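Local atomic coordinates of methyltransferase domain-containing protein (Serratia marcescens, PDB entry 7CLU), a protein that probably transfers a methyl group from S-adenosyl-L-methionine to a hydroxyl group of an intermediate in the prodigiosin synthetic pathway. Residues L173-G178 with I240-M245; C198-A203 with E224-S229. One frame throughout, in Å; residues are numbered along the deposited sequence.

How the interactions relate
Reading from the N terminus, strand 171-175 ends in the glycine-containing loop 176-178, and strand 194-199 follows beside it. Interaction 2 then closes a short loop, from 198-203 through helix 201-214 and strand 221-224 to 224-229. Interaction 1 closes the longer one, when the chain returns along strand 239-243 to lay 240-245 against 173-178, so the smaller loop lies wholly within the larger. Each contact uses one of two neighbouring central strands, 171-175 in interaction 1 and 194-199 in interaction 2: Gly176 N lies 2.8 Å from Cys198 O, a probable hydrogen bond. Together they join four consecutive parallel strands of the Rossmann-like methyltransferase domain.

Interaction 1. Residues L173-G178 with I240-M245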
ATOM      1  N   LEU A 173      33.501  -9.424  16.048  1.00 26.14           N
ATOM      2  CA  LEU A 173      32.363 -10.270  16.369  1.00 25.83           C
ATOM      3  C   LEU A 173      31.074  -9.564  15.985  1.00 24.52           C
ATOM      4  O   LEU A 173      30.880  -8.388  16.304  1.00 26.50           O
ATOM      5  CB  LEU A 173      32.350 -10.638  17.855  1.00 26.97           C
ATOM      6  CG  LEU A 173      31.226 -11.609  18.243  1.00 27.21           C
ATOM      7  CD1 LEU A 173      31.718 -12.648  19.240  1.00 31.61           C
ATOM      8  CD2 LEU A 173      30.091 -10.828  18.847  1.00 27.09           C
ATOM      9  N   ASP A 174      30.192 -10.290  15.311  1.00 28.63           N
ATOM     10  CA  ASP A 174      28.920  -9.770  14.825  1.00 28.65           C
ATOM     11  C   ASP A 174      27.807 -10.359  15.685  1.00 25.99           C
ATOM     12  O   ASP A 174      27.634 -11.585  15.738  1.00 26.65           O
ATOM     13  CB  ASP A 174      28.717 -10.141  13.354  1.00 27.17           C
ATOM     14  CG  ASP A 174      27.645  -9.302  12.661  1.00 32.87           C
ATOM     15  OD1 ASP A 174      27.336  -8.177  13.113  1.00 30.31           O
ATOM     16  OD2 ASP A 174      27.110  -9.779  11.634  1.00 36.14           O
ATOM     17  N   ILE A 175      27.039  -9.499  16.334  1.00 30.07           N
ATOM     18  CA  ILE A 175      26.006  -9.969  17.247  1.00 29.46           C
ATOM     19  C   ILE A 175      24.710 -10.182  16.479  1.00 28.55           C
ATOM     20  O   ILE A 175      24.138  -9.236  15.923  1.00 27.17           O
ATOM     21  CB  ILE A 175      25.792  -9.001  18.414  1.00 29.18           C
ATOM     22  CG1 ILE A 175      27.060  -8.916  19.269  1.00 31.19           C
ATOM     23  CG2 ILE A 175      24.613  -9.483  19.219  1.00 31.35           C
ATOM     24  CD1 ILE A 175      26.871  -8.240  20.613  1.00 31.02           C
ATOM     25  N   GLY A 176      24.242 -11.427  16.466  1.00 28.12           N
ATOM     26  CA  GLY A 176      22.920 -11.708  15.944  1.00 36.97           C
ATOM     27  C   GLY A 176      22.839 -11.649  14.439  1.00 38.69           C
ATOM     28  O   GLY A 176      21.772 -11.335  13.898  1.00 41.55           O
ATOM     29  N   SER A 177      23.962 -11.896  13.754  1.00 39.50           N
ATOM     30  CA  SER A 177      23.998 -12.127  12.312  1.00 40.39           C
ATOM     31  C   SER A 177      22.870 -13.062  11.899  1.00 46.09           C
ATOM     32  O   SER A 177      22.649 -14.106  12.518  1.00 44.64           O
ATOM     33  CB  SER A 177      25.340 -12.762  11.910  1.00 38.83           C
ATOM     34  OG  SER A 177      26.339 -11.833  11.520  1.00 40.32           O
ATOM     35  N   GLY A 178      22.164 -12.697  10.842  1.00 50.58           N
ATOM     36  CA  GLY A 178      21.269 -13.678  10.280  1.00 44.30           C
ATOM     37  C   GLY A 178      22.056 -14.864   9.758  1.00 44.17           C
ATOM     38  O   GLY A 178      21.962 -15.982  10.281  1.00 39.85           O
ATOM     39  N   ILE A 240      33.046  -4.985  17.946  1.00 24.91           N
ATOM     40  CA  ILE A 240      31.753  -5.650  18.077  1.00 26.08           C
ATOM     41  C   ILE A 240      30.728  -4.871  17.271  1.00 25.82           C
ATOM     42  O   ILE A 240      30.679  -3.635  17.340  1.00 26.93           O
ATOM     43  CB  ILE A 240      31.296  -5.748  19.552  1.00 24.31           C
ATOM     44  CG1 ILE A 240      32.368  -6.432  20.404  1.00 25.76           C
ATOM     45  CG2 ILE A 240      29.987  -6.515  19.654  1.00 22.00           C
ATOM     46  CD1 ILE A 240      32.394  -7.909  20.238  1.00 25.30           C
ATOM     47  N   HIS A 241      29.880  -5.592  16.539  1.00 22.67           N
ATOM     48  CA  HIS A 241      28.903  -4.968  15.661  1.00 24.44           C
ATOM     49  C   HIS A 241      27.531  -5.559  15.920  1.00 24.44           C
ATOM     50  O   HIS A 241      27.390  -6.772  16.107  1.00 23.89           O
ATOM     51  CB  HIS A 241      29.244  -5.155  14.156  1.00 19.99           C
ATOM     52  CG  HIS A 241      28.154  -4.677  13.244  1.00 24.78           C
ATOM     53  ND1 HIS A 241      27.394  -5.531  12.472  1.00 23.02           N
ATOM     54  CD2 HIS A 241      27.668  -3.432  13.018  1.00 21.98           C
ATOM     55  CE1 HIS A 241      26.511  -4.832  11.783  1.00 22.98           C
ATOM     56  NE2 HIS A 241      26.648  -3.556  12.103  1.00 25.10           N
ATOM     57  N   LEU A 242      26.527  -4.692  15.919  1.00 23.73           N
ATOM     58  CA  LEU A 242      25.132  -5.080  16.096  1.00 24.30           C
ATOM     59  C   LEU A 242      24.389  -4.528  14.890  1.00 25.81           C
ATOM     60  O   LEU A 242      24.264  -3.305  14.740  1.00 22.18           O
ATOM     61  CB  LEU A 242      24.572  -4.547  17.412  1.00 21.36           C
ATOM     62  CG  LEU A 242      23.101  -4.870  17.738  1.00 23.85           C
ATOM     63  CD1 LEU A 242      22.933  -6.364  17.938  1.00 22.67           C
ATOM     64  CD2 LEU A 242      22.647  -4.122  18.970  1.00 23.27           C
ATOM     65  N   GLY A 243      23.923  -5.421  14.022  1.00 22.19           N
ATOM     66  CA  GLY A 243      23.359  -4.996  12.755  1.00 26.84           C
ATOM     67  C   GLY A 243      21.865  -4.726  12.758  1.00 24.27           C
ATOM     68  O   GLY A 243      21.076  -5.667  12.750  1.00 27.83           O
ATOM     69  N   TRP A 244      21.477  -3.448  12.807  1.00 24.29           N
ATOM     70  CA  TRP A 244      20.101  -3.006  12.556  1.00 24.16           C
ATOM     71  C   TRP A 244      19.093  -3.662  13.501  1.00 28.80           C
ATOM     72  O   TRP A 244      18.016  -4.096  13.083  1.00 29.39           O
ATOM     73  CB  TRP A 244      19.725  -3.247  11.089  1.00 25.18           C
ATOM     74  CG  TRP A 244      18.744  -2.264  10.556  1.00 27.83           C
ATOM     75  CD1 TRP A 244      18.363  -1.083  11.130  1.00 30.84           C
ATOM     76  CD2 TRP A 244      17.987  -2.389   9.354  1.00 28.10           C
ATOM     77  NE1 TRP A 244      17.431  -0.456  10.343  1.00 26.43           N
ATOM     78  CE2 TRP A 244      17.182  -1.238   9.245  1.00 26.61           C
ATOM     79  CE3 TRP A 244      17.922  -3.360   8.347  1.00 30.22           C
ATOM     80  CZ2 TRP A 244      16.304  -1.040   8.176  1.00 32.55           C
ATOM     81  CZ3 TRP A 244      17.058  -3.151   7.272  1.00 34.51           C
ATOM     82  CH2 TRP A 244      16.268  -2.000   7.197  1.00 29.94           C
ATOM     83  N   MET A 245      19.432  -3.709  14.793  1.00 24.75           N
ATOM     84  CA  MET A 245      18.582  -4.331  15.805  1.00 28.13           C
ATOM     85  C   MET A 245      17.978  -3.345  16.794  1.00 26.82           C
ATOM     86  O   MET A 245      16.918  -3.624  17.356  1.00 26.60           O
ATOM     87  CB  MET A 245      19.372  -5.396  16.588  1.00 28.91           C
ATOM     88  CG  MET A 245      18.551  -6.123  17.693  1.00 35.30           C
ATOM     89  SD  MET A 245      19.442  -7.390  18.636  0.58 35.52           S
ATOM     90  CE  MET A 245      19.988  -8.422  17.279  1.00 38.88           C
TER
HETATM   91  O   HOH W   1      24.442  -7.963  13.785  1.00 29.32           O
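Ile175 and Ile240 form the apolar centre of two neighbouring parallel strands, CD1 of Ile175 meeting CG2 of Ile240 at 3.7 Å. On the same face of the sheet the side chains of Leu173 and Ile240 run side by side, with Leu173 CB 3.6 Å from Ile240 CD1, while Leu242 CD1 touches Ile175 CG2. Val227 touches Ile175 from outside the pair. Between the backbones, His241 is gripped twice: its N donates to Leu173 O at 3.0 Å, and its O receives Ile175 N in an almost straight bond (175°). On the opposite face Asp174 and His241 form a polar pair, with Leu182 touching both. Each has CG anti to its own backbone N, which lays carboxylate and ring alongside each other, their planes 21° apart. His241 ND1 donates a hydrogen bond to the syn side of Asp174 OD1 at 2.7 Å, although 34° out of the carboxylate plane. A water beyond it donates to Asp174 OD1 and Ile175 O and accepts from Gly243 N, bridging the diverging strand ends. Since His241 NE2 is hydrogen-bonded to Ser274, the ring is held from both nitrogens; this would fix its rotation, and the buried carboxylate would probably polarise it.

Interaction 2. Residues C198-A203 with E224-S229; sequences CELPQA and EGDVIS
Gly225 packs closely against Cys198 and Glu199 where the strand ending at Glu199 meets the one ending at Glu224. Its N donates to Glu199 O at 3.0 Å, arriving 39° out of the carbonyl plane with a bent N-H...O angle of 145°. The same oxygen takes a CA-H...O contact from Glu224 CA at 3.2 Å, so that one carbonyl holds both residues. Cys198 SG, placed anti to its backbone N (chi1 -176°), lies over the Gly225 backbone, 3.7 Å from Gly225 CA and with Gly225 N also near. Just beyond, Leu200 CA makes a second CA-H...O contact, to Gly225 O.

Toward solvent the meeting is looser and relies on side-chain ends. The extended chain of Glu224 runs along exposed Pro201, its OE2 3.3 Å from Pro201 CB. Leu200 passes obliquely to Asp226, its CD2 methyl 3.6 Å from OD2 of the carboxylate. The other oxygen, OD1, is turned to its own chain: it accepts from Ile228 N at 2.9 Å on its anti lone pair and from Ser229 N above the carboxylate plane. These two bonds, an Asx turn within an Asx motif, hold the carboxylate in place as the chain bends away.

Glu199, Asp226 and Val227 all bind S-adenosyl-L-homocysteine in this protein. An acidic residue closing the second strand and an aspartate just after the third are characteristic of the cofactor site in Rossmann-like methyltransferases.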
ATOM      1  N   CYS A 198      27.956 -14.088  17.321  1.00 27.40           N
ATOM      2  CA  CYS A 198      27.252 -14.470  18.546  1.00 27.45           C
ATOM      3  C   CYS A 198      25.772 -14.697  18.237  1.00 25.59           C
ATOM      4  O   CYS A 198      25.096 -13.780  17.764  1.00 30.24           O
ATOM      5  CB  CYS A 198      27.404 -13.399  19.618  1.00 27.53           C
ATOM      6  SG  CYS A 198      26.653 -13.895  21.190  0.93 30.86           S
ATOM      7  N   GLU A 199      25.282 -15.920  18.486  1.00 27.57           N
ATOM      8  CA  GLU A 199      23.891 -16.276  18.214  1.00 29.75           C
ATOM      9  C   GLU A 199      23.240 -16.818  19.476  1.00 32.13           C
ATOM     10  O   GLU A 199      23.918 -17.373  20.343  1.00 31.21           O
ATOM     11  CB  GLU A 199      23.758 -17.342  17.117  1.00 36.20           C
ATOM     12  CG  GLU A 199      24.014 -16.839  15.707  1.00 39.56           C
ATOM     13  CD  GLU A 199      23.117 -15.681  15.333  1.00 39.97           C
ATOM     14  OE1 GLU A 199      21.880 -15.826  15.451  1.00 46.39           O
ATOM     15  OE2 GLU A 199      23.650 -14.627  14.927  1.00 40.98           O
ATOM     16  N   LEU A 200      21.919 -16.667  19.556  1.00 32.41           N
ATOM     17  CA  LEU A 200      21.148 -17.347  20.584  1.00 39.28           C
ATOM     18  C   LEU A 200      21.432 -18.845  20.526  1.00 38.64           C
ATOM     19  O   LEU A 200      21.592 -19.396  19.431  1.00 34.67           O
ATOM     20  CB  LEU A 200      19.647 -17.102  20.393  1.00 35.78           C
ATOM     21  CG  LEU A 200      19.059 -15.735  20.733  1.00 33.24           C
ATOM     22  CD1 LEU A 200      17.564 -15.738  20.433  1.00 36.87           C
ATOM     23  CD2 LEU A 200      19.321 -15.372  22.185  1.00 33.51           C
ATOM     24  N   PRO A 201      21.504 -19.528  21.668  1.00 41.26           N
ATOM     25  CA  PRO A 201      21.771 -20.978  21.648  1.00 42.49           C
ATOM     26  C   PRO A 201      20.860 -21.776  20.724  1.00 42.05           C
ATOM     27  O   PRO A 201      21.278 -22.827  20.224  1.00 44.86           O
ATOM     28  CB  PRO A 201      21.584 -21.389  23.118  1.00 42.58           C
ATOM     29  CG  PRO A 201      21.310 -20.109  23.883  1.00 41.35           C
ATOM     30  CD  PRO A 201      21.645 -18.958  23.015  1.00 37.54           C
ATOM     31  N   GLN A 202      19.643 -21.300  20.455  1.00 43.41           N
ATOM     32  CA  GLN A 202      18.763 -22.009  19.525  1.00 45.36           C
ATOM     33  C   GLN A 202      19.207 -21.831  18.078  1.00 43.34           C
ATOM     34  O   GLN A 202      19.176 -22.790  17.299  1.00 48.71           O
ATOM     35  CB  GLN A 202      17.319 -21.535  19.679  1.00 45.06           C
ATOM     36  CG  GLN A 202      16.767 -21.674  21.063  1.00 45.23           C
ATOM     37  CD  GLN A 202      17.181 -20.520  21.943  1.00 49.20           C
ATOM     38  OE1 GLN A 202      18.298 -20.493  22.462  1.00 38.34           O
ATOM     39  NE2 GLN A 202      16.291 -19.546  22.096  1.00 50.60           N
ATOM     40  N   ALA A 203      19.608 -20.614  17.693  1.00 41.34           N
ATOM     41  CA  ALA A 203      19.960 -20.318  16.305  1.00 39.81           C
ATOM     42  C   ALA A 203      21.377 -20.734  15.919  1.00 42.38           C
ATOM     43  O   ALA A 203      21.733 -20.617  14.736  1.00 41.03           O
ATOM     44  CB  ALA A 203      19.807 -18.818  16.024  1.00 35.20           C
ATOM     45  N   GLU A 224      27.778 -18.645  21.544  1.00 33.88           N
ATOM     46  CA  GLU A 224      26.406 -18.544  21.997  1.00 33.49           C
ATOM     47  C   GLU A 224      26.287 -17.475  23.069  1.00 32.44           C
ATOM     48  O   GLU A 224      27.212 -17.238  23.853  1.00 30.93           O
ATOM     49  CB  GLU A 224      25.916 -19.906  22.486  1.00 38.00           C
ATOM     50  CG  GLU A 224      25.956 -20.935  21.361  1.00 41.42           C
ATOM     51  CD  GLU A 224      25.625 -22.338  21.809  1.00 48.71           C
ATOM     52  OE1 GLU A 224      26.296 -23.285  21.343  1.00 53.90           O
ATOM     53  OE2 GLU A 224      24.688 -22.493  22.618  1.00 52.38           O
ATOM     54  N   GLY A 225      25.152 -16.795  23.061  1.00 34.50           N
ATOM     55  CA  GLY A 225      24.951 -15.683  23.963  1.00 35.75           C
ATOM     56  C   GLY A 225      23.586 -15.069  23.755  1.00 33.95           C
ATOM     57  O   GLY A 225      22.786 -15.527  22.930  1.00 35.82           O
ATOM     58  N   ASP A 226      23.352 -13.990  24.498  1.00 31.20           N
ATOM     59  CA  ASP A 226      22.036 -13.360  24.586  1.00 33.12           C
ATOM     60  C   ASP A 226      22.258 -11.890  24.911  1.00 32.05           C
ATOM     61  O   ASP A 226      22.704 -11.568  26.017  1.00 32.29           O
ATOM     62  CB  ASP A 226      21.189 -14.040  25.666  1.00 35.26           C
ATOM     63  CG  ASP A 226      19.694 -13.761  25.530  1.00 36.96           C
ATOM     64  OD1 ASP A 226      19.286 -12.588  25.314  1.00 33.95           O
ATOM     65  OD2 ASP A 226      18.923 -14.737  25.668  1.00 38.10           O
ATOM     66  N   VAL A 227      21.927 -11.002  23.971  1.00 26.19           N
ATOM     67  CA  VAL A 227      22.054  -9.575  24.254  1.00 29.34           C
ATOM     68  C   VAL A 227      21.048  -9.113  25.295  1.00 30.77           C
ATOM     69  O   VAL A 227      21.281  -8.106  25.972  1.00 32.47           O
ATOM     70  CB  VAL A 227      21.905  -8.728  22.977  1.00 32.50           C
ATOM     71  CG1 VAL A 227      23.181  -8.724  22.212  1.00 30.47           C
ATOM     72  CG2 VAL A 227      20.730  -9.212  22.140  1.00 35.73           C
ATOM     73  N   ILE A 228      19.898  -9.781  25.405  1.00 34.08           N
ATOM     74  CA  ILE A 228      18.882  -9.325  26.355  1.00 33.80           C
ATOM     75  C   ILE A 228      19.311  -9.635  27.783  1.00 31.48           C
ATOM     76  O   ILE A 228      19.418  -8.739  28.626  1.00 33.43           O
ATOM     77  CB  ILE A 228      17.510  -9.942  26.037  1.00 35.40           C
ATOM     78  CG1 ILE A 228      17.007  -9.448  24.677  1.00 38.40           C
ATOM     79  CG2 ILE A 228      16.517  -9.625  27.154  1.00 33.24           C
ATOM     80  CD1 ILE A 228      17.065  -7.940  24.508  1.00 39.54           C
ATOM     81  N   SER A 229      19.565 -10.910  28.079  1.00 33.05           N
ATOM     82  CA  SER A 229      20.036 -11.234  29.418  1.00 36.69           C
ATOM     83  C   SER A 229      21.449 -10.728  29.651  1.00 35.39           C
ATOM     84  O   SER A 229      21.874 -10.641  30.806  1.00 36.55           O
ATOM     85  CB  SER A 229      19.970 -12.746  29.681  1.00 35.65           C
ATOM     86  OG  SER A 229      20.813 -13.475  28.808  1.00 38.38           O
TER